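Local coordinates for heat shock protein 16 (Schizosaccharomyces pombe, PDB 3W1Z), which probably acts as a small heat shock chaperone with an alpha-crystallin domain, binding unfolded proteins as part of a 16-subunit assembly, at residues E34-I39 with R96-R102; V48-L54 with G122-L128; Y66-L71 with T103-P107; K109-I115 with T127-E132. All coordinates share one frame; numbering follows the deposited sequence.

Contact 1: E34-I39 with R96-R102; sequences ELSPSI and RFGSFSR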
loop_
_atom_site.group_PDB
_atom_site.type_symbol
_atom_site.label_atom_id
_atom_site.label_comp_id
_atom_site.label_asym_id
_atom_site.label_seq_id
_atom_site.Cartn_x
_atom_site.Cartn_y
_atom_site.Cartn_z
ATOM N N GLU B 34 -4.839 1.165 -27.753
ATOM C CA GLU B 34 -4.117 2.084 -28.629
ATOM C C GLU B 34 -2.752 2.493 -28.084
ATOM O O GLU B 34 -2.332 2.047 -27.015
ATOM C CB GLU B 34 -4.952 3.333 -28.913
ATOM C CG GLU B 34 -6.086 3.118 -29.895
ATOM C CD GLU B 34 -6.787 4.411 -30.246
ATOM O OE1 GLU B 34 -6.449 5.447 -29.636
ATOM O OE2 GLU B 34 -7.669 4.398 -31.128
ATOM N N LEU B 35 -2.073 3.352 -28.836
ATOM C CA LEU B 35 -0.744 3.832 -28.482
ATOM C C LEU B 35 -0.851 5.213 -27.846
ATOM O O LEU B 35 -1.655 6.039 -28.278
ATOM C CB LEU B 35 0.144 3.909 -29.730
ATOM C CG LEU B 35 0.741 2.643 -30.361
ATOM C CD1 LEU B 35 -0.318 1.626 -30.768
ATOM C CD2 LEU B 35 1.592 3.020 -31.566
ATOM N N SER B 36 -0.048 5.464 -26.817
ATOM C CA SER B 36 -0.057 6.764 -26.156
ATOM C C SER B 36 1.265 7.501 -26.356
ATOM O O SER B 36 2.280 7.137 -25.765
ATOM C CB SER B 36 -0.353 6.605 -24.663
ATOM O OG SER B 36 -0.420 7.865 -24.019
ATOM N N PRO B 37 1.250 8.548 -27.194
ATOM C CA PRO B 37 2.439 9.352 -27.502
ATOM C C PRO B 37 3.005 10.083 -26.285
ATOM O O PRO B 37 2.251 10.512 -25.412
ATOM C CB PRO B 37 1.923 10.359 -28.540
ATOM C CG PRO B 37 0.436 10.365 -28.378
ATOM C CD PRO B 37 0.078 8.975 -27.977
ATOM N N SER B 38 4.329 10.215 -26.235
ATOM C CA SER B 38 4.999 10.906 -25.138
ATOM C C SER B 38 4.830 12.415 -25.256
ATOM O O SER B 38 4.979 12.982 -26.338
ATOM C CB SER B 38 6.487 10.552 -25.108
ATOM O OG SER B 38 6.679 9.191 -24.765
ATOM N N ILE B 39 4.518 13.066 -24.139
ATOM C CA ILE B 39 4.275 14.504 -24.153
ATOM C C ILE B 39 5.025 15.280 -23.072
ATOM O O ILE B 39 5.331 14.755 -22.000
ATOM C CB ILE B 39 2.768 14.838 -24.031
ATOM C CG1 ILE B 39 2.243 14.466 -22.643
ATOM C CG2 ILE B 39 1.965 14.146 -25.125
ATOM C CD1 ILE B 39 0.820 14.908 -22.396
ATOM N N ARG B 96 6.483 0.751 -32.780
ATOM C CA ARG B 96 5.107 0.371 -32.495
ATOM C C ARG B 96 4.158 1.117 -33.422
ATOM O O ARG B 96 4.248 2.336 -33.563
ATOM C CB ARG B 96 4.761 0.661 -31.032
ATOM C CG ARG B 96 5.664 -0.050 -30.037
ATOM C CD ARG B 96 5.504 -1.562 -30.124
ATOM N NE ARG B 96 6.549 -2.266 -29.386
ATOM C CZ ARG B 96 7.597 -2.857 -29.954
ATOM N NH1 ARG B 96 7.738 -2.841 -31.272
ATOM N NH2 ARG B 96 8.501 -3.472 -29.203
ATOM N N PHE B 97 3.251 0.381 -34.057
ATOM C CA PHE B 97 2.337 0.971 -35.028
ATOM C C PHE B 97 0.873 0.770 -34.654
ATOM O O PHE B 97 0.521 -0.177 -33.950
ATOM C CB PHE B 97 2.601 0.399 -36.422
ATOM C CG PHE B 97 3.991 0.648 -36.925
ATOM C CD1 PHE B 97 4.333 1.875 -37.469
ATOM C CD2 PHE B 97 4.956 -0.343 -36.855
ATOM C CE1 PHE B 97 5.611 2.109 -37.935
ATOM C CE2 PHE B 97 6.237 -0.115 -37.321
ATOM C CZ PHE B 97 6.565 1.114 -37.861
ATOM N N GLY B 98 0.025 1.675 -35.129
ATOM C CA GLY B 98 -1.400 1.589 -34.880
ATOM C C GLY B 98 -2.024 2.964 -34.781
ATOM O O GLY B 98 -1.426 3.961 -35.184
ATOM N N SER B 99 -3.236 3.017 -34.240
ATOM C CA SER B 99 -3.902 4.285 -33.990
ATOM C C SER B 99 -3.489 4.814 -32.624
ATOM O O SER B 99 -3.322 4.044 -31.678
ATOM C CB SER B 99 -5.419 4.110 -34.051
ATOM O OG SER B 99 -5.847 3.084 -33.173
ATOM N N PHE B 100 -3.315 6.127 -32.523
ATOM C CA PHE B 100 -2.968 6.742 -31.249
ATOM C C PHE B 100 -4.008 7.770 -30.823
ATOM O O PHE B 100 -4.584 8.468 -31.658
ATOM C CB PHE B 100 -1.575 7.382 -31.308
ATOM C CG PHE B 100 -1.476 8.558 -32.245
ATOM C CD1 PHE B 100 -1.088 8.379 -33.562
ATOM C CD2 PHE B 100 -1.752 9.844 -31.803
ATOM C CE1 PHE B 100 -0.988 9.457 -34.424
ATOM C CE2 PHE B 100 -1.659 10.924 -32.659
ATOM C CZ PHE B 100 -1.275 10.731 -33.971
ATOM N N SER B 101 -4.255 7.844 -29.520
ATOM C CA SER B 101 -5.077 8.905 -28.959
ATOM C C SER B 101 -4.533 9.314 -27.596
ATOM O O SER B 101 -4.208 8.465 -26.765
ATOM C CB SER B 101 -6.537 8.462 -28.841
ATOM O OG SER B 101 -7.396 9.574 -28.656
ATOM N N ARG B 102 -4.430 10.618 -27.376
ATOM C CA ARG B 102 -3.964 11.151 -26.106
ATOM C C ARG B 102 -4.861 12.304 -25.681
ATOM O O ARG B 102 -4.972 13.309 -26.383
ATOM C CB ARG B 102 -2.513 11.623 -26.217
ATOM C CG ARG B 102 -1.909 12.122 -24.909
ATOM C CD ARG B 102 -1.746 10.993 -23.899
ATOM N NE ARG B 102 -1.210 11.467 -22.626
ATOM C CZ ARG B 102 0.070 11.393 -22.276
ATOM N NH1 ARG B 102 0.958 10.856 -23.102
ATOM N NH2 ARG B 102 0.464 11.852 -21.096
#

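Contact 2: V48-L54 with G122-L128; sequences VSVDVEL and GLLTVTL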
loop_
_atom_site.group_PDB
_atom_site.type_symbol
_atom_site.label_atom_id
_atom_site.label_comp_id
_atom_site.label_asym_id
_atom_site.label_seq_id
_atom_site.Cartn_x
_atom_site.Cartn_y
_atom_site.Cartn_z
ATOM N N VAL B 48 0.093 28.016 -22.455
ATOM C CA VAL B 48 0.467 26.647 -22.113
ATOM C C VAL B 48 0.751 25.850 -23.384
ATOM O O VAL B 48 -0.079 25.791 -24.296
ATOM C CB VAL B 48 -0.596 25.932 -21.238
ATOM C CG1 VAL B 48 -1.991 26.117 -21.806
ATOM C CG2 VAL B 48 -0.264 24.452 -21.094
ATOM N N SER B 49 1.936 25.253 -23.444
ATOM C CA SER B 49 2.370 24.524 -24.628
ATOM C C SER B 49 2.457 23.024 -24.374
ATOM O O SER B 49 2.942 22.584 -23.330
ATOM C CB SER B 49 3.724 25.053 -25.107
ATOM O OG SER B 49 4.703 24.939 -24.089
ATOM N N VAL B 50 1.980 22.245 -25.340
ATOM C CA VAL B 50 2.054 20.793 -25.270
ATOM C C VAL B 50 2.864 20.247 -26.439
ATOM O O VAL B 50 2.530 20.480 -27.602
ATOM C CB VAL B 50 0.655 20.149 -25.286
ATOM C CG1 VAL B 50 0.769 18.633 -25.242
ATOM C CG2 VAL B 50 -0.176 20.659 -24.119
ATOM N N ASP B 51 3.935 19.526 -26.124
ATOM C CA ASP B 51 4.796 18.935 -27.141
ATOM C C ASP B 51 4.597 17.426 -27.206
ATOM O O ASP B 51 4.899 16.710 -26.254
ATOM C CB ASP B 51 6.260 19.267 -26.856
ATOM C CG ASP B 51 6.555 20.747 -26.986
ATOM O OD1 ASP B 51 6.227 21.330 -28.041
ATOM O OD2 ASP B 51 7.107 21.331 -26.029
ATOM N N VAL B 52 4.088 16.958 -28.341
ATOM C CA VAL B 52 3.745 15.555 -28.531
ATOM C C VAL B 52 4.657 14.923 -29.578
ATOM O O VAL B 52 4.836 15.472 -30.663
ATOM C CB VAL B 52 2.284 15.415 -29.000
ATOM C CG1 VAL B 52 1.847 13.960 -28.968
ATOM C CG2 VAL B 52 1.369 16.270 -28.139
ATOM N N GLU B 53 5.221 13.763 -29.261
ATOM C CA GLU B 53 6.147 13.104 -30.177
ATOM C C GLU B 53 5.419 12.167 -31.134
ATOM O O GLU B 53 4.825 11.172 -30.717
ATOM C CB GLU B 53 7.221 12.340 -29.403
ATOM C CG GLU B 53 8.177 13.233 -28.631
ATOM C CD GLU B 53 9.258 12.449 -27.913
ATOM O OE1 GLU B 53 9.106 11.218 -27.767
ATOM O OE2 GLU B 53 10.263 13.065 -27.498
ATOM N N LEU B 54 5.473 12.494 -32.421
ATOM C CA LEU B 54 4.812 11.693 -33.446
ATOM C C LEU B 54 5.730 11.414 -34.638
ATOM O O LEU B 54 5.466 11.881 -35.746
ATOM C CB LEU B 54 3.545 12.404 -33.931
ATOM C CG LEU B 54 2.451 12.673 -32.896
ATOM C CD1 LEU B 54 1.327 13.502 -33.501
ATOM C CD2 LEU B 54 1.915 11.365 -32.338
ATOM N N GLY B 122 8.252 15.539 -36.715
ATOM C CA GLY B 122 7.657 14.520 -35.871
ATOM C C GLY B 122 7.207 15.035 -34.518
ATOM O O GLY B 122 6.729 14.266 -33.685
ATOM N N LEU B 123 7.361 16.335 -34.290
ATOM C CA LEU B 123 6.901 16.938 -33.046
ATOM C C LEU B 123 5.721 17.872 -33.293
ATOM O O LEU B 123 5.801 18.798 -34.104
ATOM C CB LEU B 123 8.034 17.689 -32.343
ATOM C CG LEU B 123 7.702 18.230 -30.947
ATOM C CD1 LEU B 123 7.503 17.095 -29.952
ATOM C CD2 LEU B 123 8.778 19.189 -30.460
ATOM N N LEU B 124 4.626 17.610 -32.591
ATOM C CA LEU B 124 3.436 18.444 -32.668
ATOM C C LEU B 124 3.344 19.343 -31.445
ATOM O O LEU B 124 3.237 18.864 -30.320
ATOM C CB LEU B 124 2.184 17.575 -32.749
ATOM C CG LEU B 124 0.870 18.337 -32.578
ATOM C CD1 LEU B 124 0.474 19.034 -33.872
ATOM C CD2 LEU B 124 -0.227 17.408 -32.097
ATOM N N THR B 125 3.382 20.650 -31.669
ATOM C CA THR B 125 3.274 21.609 -30.579
ATOM C C THR B 125 1.931 22.326 -30.606
ATOM O O THR B 125 1.621 23.055 -31.549
ATOM C CB THR B 125 4.406 22.649 -30.621
ATOM O OG1 THR B 125 5.668 21.992 -30.453
ATOM C CG2 THR B 125 4.225 23.676 -29.513
ATOM N N VAL B 126 1.131 22.104 -29.569
ATOM C CA VAL B 126 -0.132 22.812 -29.415
ATOM C C VAL B 126 0.067 23.973 -28.449
ATOM O O VAL B 126 0.745 23.832 -27.431
ATOM C CB VAL B 126 -1.244 21.883 -28.890
ATOM C CG1 VAL B 126 -2.577 22.617 -28.840
ATOM C CG2 VAL B 126 -1.353 20.642 -29.761
ATOM N N THR B 127 -0.514 25.121 -28.777
ATOM C CA THR B 127 -0.386 26.306 -27.939
ATOM C C THR B 127 -1.747 26.847 -27.520
ATOM O O THR B 127 -2.536 27.289 -28.357
ATOM C CB THR B 127 0.408 27.415 -28.652
ATOM O OG1 THR B 127 0.166 27.341 -30.062
ATOM C CG2 THR B 127 1.897 27.249 -28.396
ATOM N N LEU B 128 -2.016 26.810 -26.219
ATOM C CA LEU B 128 -3.279 27.304 -25.688
ATOM C C LEU B 128 -3.045 28.555 -24.845
ATOM O O LEU B 128 -2.461 28.481 -23.765
ATOM C CB LEU B 128 -3.980 26.226 -24.853
ATOM C CG LEU B 128 -4.199 24.846 -25.485
ATOM C CD1 LEU B 128 -3.009 23.925 -25.240
ATOM C CD2 LEU B 128 -5.481 24.212 -24.966
#

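Contact 3: Y66-L71 with T103-P107; sequences YDSGKL and TITIP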
loop_
_atom_site.group_PDB
_atom_site.type_symbol
_atom_site.label_atom_id
_atom_site.label_comp_id
_atom_site.label_asym_id
_atom_site.label_seq_id
_atom_site.Cartn_x
_atom_site.Cartn_y
_atom_site.Cartn_z
ATOM N N TYR B 66 -10.282 20.352 -29.240
ATOM C CA TYR B 66 -10.451 20.824 -27.874
ATOM C C TYR B 66 -11.934 20.889 -27.520
ATOM O O TYR B 66 -12.720 21.521 -28.229
ATOM C CB TYR B 66 -9.807 22.206 -27.722
ATOM C CG TYR B 66 -9.930 22.807 -26.342
ATOM C CD1 TYR B 66 -8.911 22.667 -25.409
ATOM C CD2 TYR B 66 -11.064 23.520 -25.972
ATOM C CE1 TYR B 66 -9.022 23.216 -24.149
ATOM C CE2 TYR B 66 -11.185 24.067 -24.718
ATOM C CZ TYR B 66 -10.164 23.914 -23.808
ATOM O OH TYR B 66 -10.291 24.470 -22.558
ATOM N N ASP B 67 -12.316 20.216 -26.439
ATOM C CA ASP B 67 -13.688 20.291 -25.956
ATOM C C ASP B 67 -13.741 20.439 -24.436
ATOM O O ASP B 67 -13.274 19.558 -23.706
ATOM C CB ASP B 67 -14.475 19.051 -26.386
ATOM C CG ASP B 67 -15.957 19.165 -26.078
ATOM O OD1 ASP B 67 -16.439 20.296 -25.866
ATOM O OD2 ASP B 67 -16.640 18.122 -26.062
ATOM N N SER B 68 -14.313 21.554 -23.979
ATOM C CA SER B 68 -14.562 21.822 -22.558
ATOM C C SER B 68 -13.413 21.443 -21.624
ATOM O O SER B 68 -13.561 20.570 -20.771
ATOM C CB SER B 68 -15.847 21.127 -22.102
ATOM O OG SER B 68 -15.738 19.719 -22.229
ATOM N N GLY B 69 -12.279 22.116 -21.773
ATOM C CA GLY B 69 -11.145 21.900 -20.895
ATOM C C GLY B 69 -10.336 20.640 -21.147
ATOM O O GLY B 69 -9.430 20.323 -20.376
ATOM N N LYS B 70 -10.648 19.914 -22.216
ATOM C CA LYS B 70 -9.902 18.696 -22.535
ATOM C C LYS B 70 -9.340 18.693 -23.955
ATOM O O LYS B 70 -10.085 18.745 -24.933
ATOM C CB LYS B 70 -10.757 17.447 -22.292
ATOM C CG LYS B 70 -11.122 17.230 -20.831
ATOM C CD LYS B 70 -11.677 15.835 -20.588
ATOM C CE LYS B 70 -12.046 15.642 -19.124
ATOM N NZ LYS B 70 -12.440 14.239 -18.821
ATOM N N LEU B 71 -8.015 18.627 -24.055
ATOM C CA LEU B 71 -7.337 18.601 -25.345
ATOM C C LEU B 71 -7.056 17.167 -25.783
ATOM O O LEU B 71 -6.519 16.365 -25.015
ATOM C CB LEU B 71 -6.027 19.388 -25.275
ATOM C CG LEU B 71 -5.254 19.540 -26.586
ATOM C CD1 LEU B 71 -6.017 20.426 -27.561
ATOM C CD2 LEU B 71 -3.856 20.089 -26.331
ATOM N N THR B 103 -5.504 12.150 -24.531
ATOM C CA THR B 103 -6.361 13.197 -23.997
ATOM C C THR B 103 -5.797 13.711 -22.683
ATOM O O THR B 103 -5.494 12.933 -21.781
ATOM C CB THR B 103 -7.795 12.692 -23.756
ATOM O OG1 THR B 103 -8.297 12.075 -24.947
ATOM C CG2 THR B 103 -8.704 13.846 -23.364
ATOM N N ILE B 104 -5.638 15.025 -22.580
ATOM C CA ILE B 104 -5.248 15.630 -21.315
ATOM C C ILE B 104 -6.241 16.711 -20.909
ATOM O O ILE B 104 -6.706 17.489 -21.742
ATOM C CB ILE B 104 -3.817 16.218 -21.355
ATOM C CG1 ILE B 104 -3.684 17.263 -22.465
ATOM C CG2 ILE B 104 -2.789 15.110 -21.535
ATOM C CD1 ILE B 104 -2.345 17.974 -22.472
ATOM N N THR B 105 -6.581 16.741 -19.627
ATOM C CA THR B 105 -7.437 17.791 -19.104
ATOM C C THR B 105 -6.556 18.973 -18.736
ATOM O O THR B 105 -5.684 18.854 -17.885
ATOM C CB THR B 105 -8.199 17.323 -17.852
ATOM O OG1 THR B 105 -8.971 16.157 -18.165
ATOM C CG2 THR B 105 -9.122 18.420 -17.350
ATOM N N ILE B 106 -6.767 20.113 -19.381
ATOM C CA ILE B 106 -5.947 21.281 -19.087
ATOM C C ILE B 106 -6.504 22.076 -17.906
ATOM O O ILE B 106 -7.669 22.474 -17.908
ATOM C CB ILE B 106 -5.733 22.172 -20.331
ATOM C CG1 ILE B 106 -7.027 22.312 -21.132
ATOM C CG2 ILE B 106 -4.644 21.588 -21.216
ATOM C CD1 ILE B 106 -7.811 23.561 -20.814
ATOM N N PRO B 107 -5.672 22.281 -16.874
ATOM C CA PRO B 107 -6.088 22.949 -15.640
ATOM C C PRO B 107 -5.901 24.458 -15.713
ATOM O O PRO B 107 -5.269 25.041 -14.831
ATOM C CB PRO B 107 -5.135 22.360 -14.590
ATOM C CG PRO B 107 -4.065 21.588 -15.372
ATOM C CD PRO B 107 -4.253 21.902 -16.821
#

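Contact 4: K109-I115 with T127-E132; sequences KIDADRI and TLPKVE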
loop_
_atom_site.group_PDB
_atom_site.type_symbol
_atom_site.label_atom_id
_atom_site.label_comp_id
_atom_site.label_asym_id
_atom_site.label_seq_id
_atom_site.Cartn_x
_atom_site.Cartn_y
_atom_site.Cartn_z
ATOM N N LYS B 109 -7.805 28.310 -17.692
ATOM C CA LYS B 109 -8.786 28.930 -18.569
ATOM C C LYS B 109 -8.094 29.465 -19.812
ATOM O O LYS B 109 -7.204 30.309 -19.725
ATOM C CB LYS B 109 -9.529 30.047 -17.840
ATOM C CG LYS B 109 -10.589 29.545 -16.875
ATOM C CD LYS B 109 -10.941 30.600 -15.843
ATOM C CE LYS B 109 -9.832 30.761 -14.822
ATOM N NZ LYS B 109 -9.658 29.527 -14.008
ATOM N N ILE B 110 -8.503 28.960 -20.969
ATOM C CA ILE B 110 -7.875 29.334 -22.224
ATOM C C ILE B 110 -8.895 29.875 -23.216
ATOM O O ILE B 110 -10.096 29.654 -23.067
ATOM C CB ILE B 110 -7.125 28.138 -22.854
ATOM C CG1 ILE B 110 -8.076 26.960 -23.077
ATOM C CG2 ILE B 110 -5.962 27.713 -21.973
ATOM C CD1 ILE B 110 -8.571 26.830 -24.500
ATOM N N ASP B 111 -8.411 30.579 -24.233
ATOM C CA ASP B 111 -9.278 31.023 -25.311
ATOM C C ASP B 111 -9.235 29.947 -26.385
ATOM O O ASP B 111 -8.213 29.751 -27.042
ATOM C CB ASP B 111 -8.800 32.362 -25.875
ATOM C CG ASP B 111 -9.852 33.047 -26.729
ATOM O OD1 ASP B 111 -10.713 32.349 -27.302
ATOM O OD2 ASP B 111 -9.815 34.290 -26.827
ATOM N N ALA B 112 -10.355 29.253 -26.556
ATOM C CA ALA B 112 -10.420 28.089 -27.432
ATOM C C ALA B 112 -10.163 28.444 -28.890
ATOM O O ALA B 112 -9.485 27.710 -29.607
ATOM C CB ALA B 112 -11.764 27.391 -27.283
ATOM N N ASP B 113 -10.704 29.576 -29.323
ATOM C CA ASP B 113 -10.602 29.978 -30.721
ATOM C C ASP B 113 -9.210 30.496 -31.082
ATOM O O ASP B 113 -8.898 30.681 -32.259
ATOM C CB ASP B 113 -11.676 31.012 -31.058
ATOM C CG ASP B 113 -13.082 30.472 -30.866
ATOM O OD1 ASP B 113 -13.686 30.016 -31.861
ATOM O OD2 ASP B 113 -13.578 30.493 -29.720
ATOM N N ARG B 114 -8.379 30.737 -30.072
ATOM C CA ARG B 114 -6.991 31.128 -30.307
ATOM C C ARG B 114 -6.005 29.960 -30.228
ATOM O O ARG B 114 -4.795 30.157 -30.333
ATOM C CB ARG B 114 -6.563 32.267 -29.376
ATOM C CG ARG B 114 -6.862 33.659 -29.920
ATOM C CD ARG B 114 -8.305 34.058 -29.666
ATOM N NE ARG B 114 -8.968 34.554 -30.868
ATOM C CZ ARG B 114 -10.202 35.046 -30.886
ATOM N NH1 ARG B 114 -10.906 35.116 -29.764
ATOM N NH2 ARG B 114 -10.732 35.473 -32.024
ATOM N N ILE B 115 -6.521 28.751 -30.027
ATOM C CA ILE B 115 -5.678 27.559 -30.019
ATOM C C ILE B 115 -5.109 27.291 -31.407
ATOM O O ILE B 115 -5.850 27.228 -32.392
ATOM C CB ILE B 115 -6.453 26.307 -29.556
ATOM C CG1 ILE B 115 -6.941 26.469 -28.118
ATOM C CG2 ILE B 115 -5.585 25.066 -29.666
ATOM C CD1 ILE B 115 -7.759 25.292 -27.635
ATOM N N THR B 127 -0.514 25.121 -28.777
ATOM C CA THR B 127 -0.386 26.306 -27.939
ATOM C C THR B 127 -1.747 26.847 -27.520
ATOM O O THR B 127 -2.536 27.289 -28.357
ATOM C CB THR B 127 0.408 27.415 -28.652
ATOM O OG1 THR B 127 0.166 27.341 -30.062
ATOM C CG2 THR B 127 1.897 27.249 -28.396
ATOM N N LEU B 128 -2.016 26.810 -26.219
ATOM C CA LEU B 128 -3.279 27.304 -25.688
ATOM C C LEU B 128 -3.045 28.555 -24.845
ATOM O O LEU B 128 -2.461 28.481 -23.765
ATOM C CB LEU B 128 -3.980 26.226 -24.853
ATOM C CG LEU B 128 -4.199 24.846 -25.485
ATOM C CD1 LEU B 128 -3.009 23.925 -25.240
ATOM C CD2 LEU B 128 -5.481 24.212 -24.966
ATOM N N PRO B 129 -3.486 29.716 -25.348
ATOM C CA PRO B 129 -3.305 30.974 -24.620
ATOM C C PRO B 129 -4.216 31.041 -23.401
ATOM O O PRO B 129 -5.404 30.754 -23.528
ATOM C CB PRO B 129 -3.715 32.043 -25.644
ATOM C CG PRO B 129 -4.132 31.296 -26.897
ATOM C CD PRO B 129 -4.370 29.880 -26.511
ATOM N N LYS B 130 -3.683 31.435 -22.251
ATOM C CA LYS B 130 -4.502 31.554 -21.051
ATOM C C LYS B 130 -5.032 32.969 -20.880
ATOM O O LYS B 130 -4.312 33.945 -21.086
ATOM C CB LYS B 130 -3.720 31.155 -19.798
ATOM C CG LYS B 130 -3.293 29.701 -19.747
ATOM C CD LYS B 130 -2.514 29.421 -18.473
ATOM C CE LYS B 130 -1.380 30.418 -18.303
ATOM N NZ LYS B 130 -0.545 30.127 -17.106
ATOM N N VAL B 131 -6.303 33.067 -20.506
ATOM C CA VAL B 131 -6.894 34.346 -20.145
ATOM C C VAL B 131 -7.248 34.325 -18.659
ATOM O O VAL B 131 -7.737 33.320 -18.145
ATOM C CB VAL B 131 -8.134 34.670 -21.010
ATOM C CG1 VAL B 131 -7.735 34.799 -22.471
ATOM C CG2 VAL B 131 -9.204 33.600 -20.846
ATOM N N GLU B 132 -6.967 35.423 -17.964
ATOM C CA GLU B 132 -7.252 35.507 -16.535
ATOM C C GLU B 132 -8.743 35.381 -16.251
ATOM O O GLU B 132 -9.170 34.491 -15.513
ATOM C CB GLU B 132 -6.707 36.809 -15.945
ATOM C CG GLU B 132 -7.374 37.238 -14.646
ATOM C CD GLU B 132 -8.417 38.318 -14.860
ATOM O OE1 GLU B 132 -8.186 39.204 -15.710
ATOM O OE2 GLU B 132 -9.472 38.271 -14.192
#

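Contact 1: E34-I39 with R96-R102
Arg102 leaves its strand with CG trans to the backbone N (chi1 -177°) and then bends at chi2 (67°), a course that carries its guanidinium to Ile39, whose side chain arrives from the opposite direction. In this alpha-crystallin domain the segment 34-39, a loop leading into strand 39-43, runs along strand 98-105, an outermost strand of its sheet within the chain. Ile39 CD1 lies over one face of the guanidinium, displaced toward its rim and 3.3 Å from Arg102 NH2. At the edge of the same group, near its plane, Pro37 O stands 2.7 Å from Arg102 NH1. The charged end is held from outside the two segments: NH2 bonds to Tyr23 O, and NH1 makes a salt bridge to Glu94 of a second subunit, so its rotation is probably well fixed. The Pro37 ring passes the root of this side chain, its CG 3.9 Å from Arg102 CB, and meets Phe100 at about a right angle, with CD 4.0 Å from Phe100 CB. A single bridge, Leu35 with Phe100, joins the backbones: Leu35 N gives Ser99 O a nearly straight bond of 3.2 Å (169°), and Ser101 N returns a weak one to Leu35 O. Leu35 sends CD2 to within 3.4 Å of Arg96 O. On the poorly ordered side chain of Glu34, OE2 accepts a weak hydrogen bond of 3.0 Å from Ser99 OG.

Contact 2: V48-L54 with G122-L128
Val48-Leu54 and Gly122-Leu128 form the antiparallel ladder at the middle of the four-stranded sheet of the alpha-crystallin beta sandwich. The strand segments run at 161° to each other. N and O of Val48, Val50 and Val52 bond to O and N of Leu128, Val126 and Leu124 respectively, each bond 2.9 Å long. On one face Asp51 and Thr125 lie side by side and point the same way: Asp51 CG and Thr125 OG1 both sit beside their own backbone N, trans to the carbonyl carbon (chi1 -66° and -63°), which brings the hydroxyl to the carboxylate. Thr125 OG1 donates to Asp51 OD1 over 2.6 Å, meeting it nearly along its C-O axis, while Asp51 OD2 is left to a salt bridge with Arg81 of a second subunit. Leu123 folds over the strand, its CD1 3.2 Å from Val52 O. On the other face Val48 and Leu128 cross obliquely, Val48 CG1 3.6 Å from Leu128 CB; beyond the strand end, Leu54 CD1 comes to 4.2 Å from Leu124 CB. The apolar face looks onto the opposing sheet: Leu124 and Val126 both pack on Val64 of strand 62-67, and on strand 70-77 Leu124 meets Ile73 and Val126 meets Leu71; strands 39-43 and 116-120 flank the ladder.

Contact 3: Y66-L71 with T103-P107
Ile106 reaches Tyr66 at the edge of the ring, in its plane, with CD1 3.2 Å from Tyr66 OH and 3.6 Å from Tyr66 CE1. The two side chains cross at about a right angle. Ile106 adopts an unusual shape for this: CG1 is wedged between backbone N and carbonyl carbon (chi1 42°), and chi2 stands at 96°, so CD1 swings across to the ring. Tyr66 has its CG trans to the backbone N (chi1 180°), which carries the ring's hydroxyl end toward Ile106. The same CG1 of Ile106 lies 3.2 Å from Gly69 O, an oxygen that also accepts the backbone bond from Ile106 N at 2.9 Å.

Lys70 carries a fully extended chain beyond CG. It runs slantwise past Thr105, and its CE comes within 3.3 Å of Thr105 OG1, a hydroxyl that is hydrogen-bonded by Asn28 ND2. On the opposite face of the sheet Leu71 and Ile104 meet more loosely, Leu71 CB 4.2 Å from Ile104 CG1. Their backbones pair through two bonds, between Leu71 N and Ile104 O and between Ile104 N and Leu71 O, each 2.9 Å.

Tyr66 pairs in an antiparallel ladder with a strand of a fourth subunit, so the sheet runs on across the interface. Strand 62-67 reverses into strand 70-77 through a type I' turn from Asp67 to Lys70, with Ser68 and Gly69 at its corners. This is a beta hairpin with a two-residue type I' loop, whose second strand takes strand 98-105 as its neighbour in the sheet of the alpha-crystallin sandwich that has three strands within this chain.

Contact 4: K109-I115 with T127-E132
Arg114, whose CB touches Pro129 CG at 3.6 Å across the contact, has Asp113 CB over the centre of one guanidinium face and Asp111 OD2 at its edge, in plane. The edge contact is a salt bridge: Arg114 NH1 gives an almost straight bond (172°) of 3.2 Å to the syn side of Asp111 OD2, lying 30° out of the carboxylate plane. The other oxygen, OD1, accepts a weak bond from Asp113 N, so each carboxylate oxygen has a partner among the residues of the 3-10 turn 112-114. The Pro129 ring rests against this turn, with CG toward Arg114.

Around a single bridge between Ile110 and Lys130, Val131 N donates to Lys109 O (3.0 Å) and Asp111 N to Pro129 O (3.1 Å). Ile110 holds CG2 beside its backbone N, trans to the carbonyl carbon, and this methyl meets Leu128 CB at 3.8 Å. Ile115 lies alongside Leu128, pointing the same way, its CD1 3.7 Å from Leu128 CD2. Two isoleucines of the loop thus pack on Leu128, one at CB and one at CD2.

Lys130 NZ bonds to Gly44 O and forms a salt bridge with Glu43, and Thr127 OG1 bonds to Glu116 O. The backbone bonds and the two isoleucines hold the loop between strands 98-105 and 116-120 to the end of strand 123-129 and the residues just after it, with Tyr66 of strand 62-67 packed on Ile110 and Ile115, and Ile140 of a fourth subunit on Ile115.

In the fold
From the N terminus, the segments of contacts 1, 2 and 3 open in turn at 34-39, 48-54 and 66-71. Contact 1 closes first, at 96-102; contact 3 closes next, at 103-107, on the same strand 98-105. Contact 4 opens at 109-115, contact 2 closes at 122-128, and contact 4 closes at 127-132, sharing Thr127 and Leu128 with it. Contact 3 therefore lies wholly within the span of contact 2, whereas contact 1 crosses contacts 2 and 3, and contact 4 crosses contact 2. Contacts 2 and 3 tie strands within the two facing sheets; contacts 1 and 4, about 25 Å apart between centres, fasten loops on opposite sides of the chain's centre.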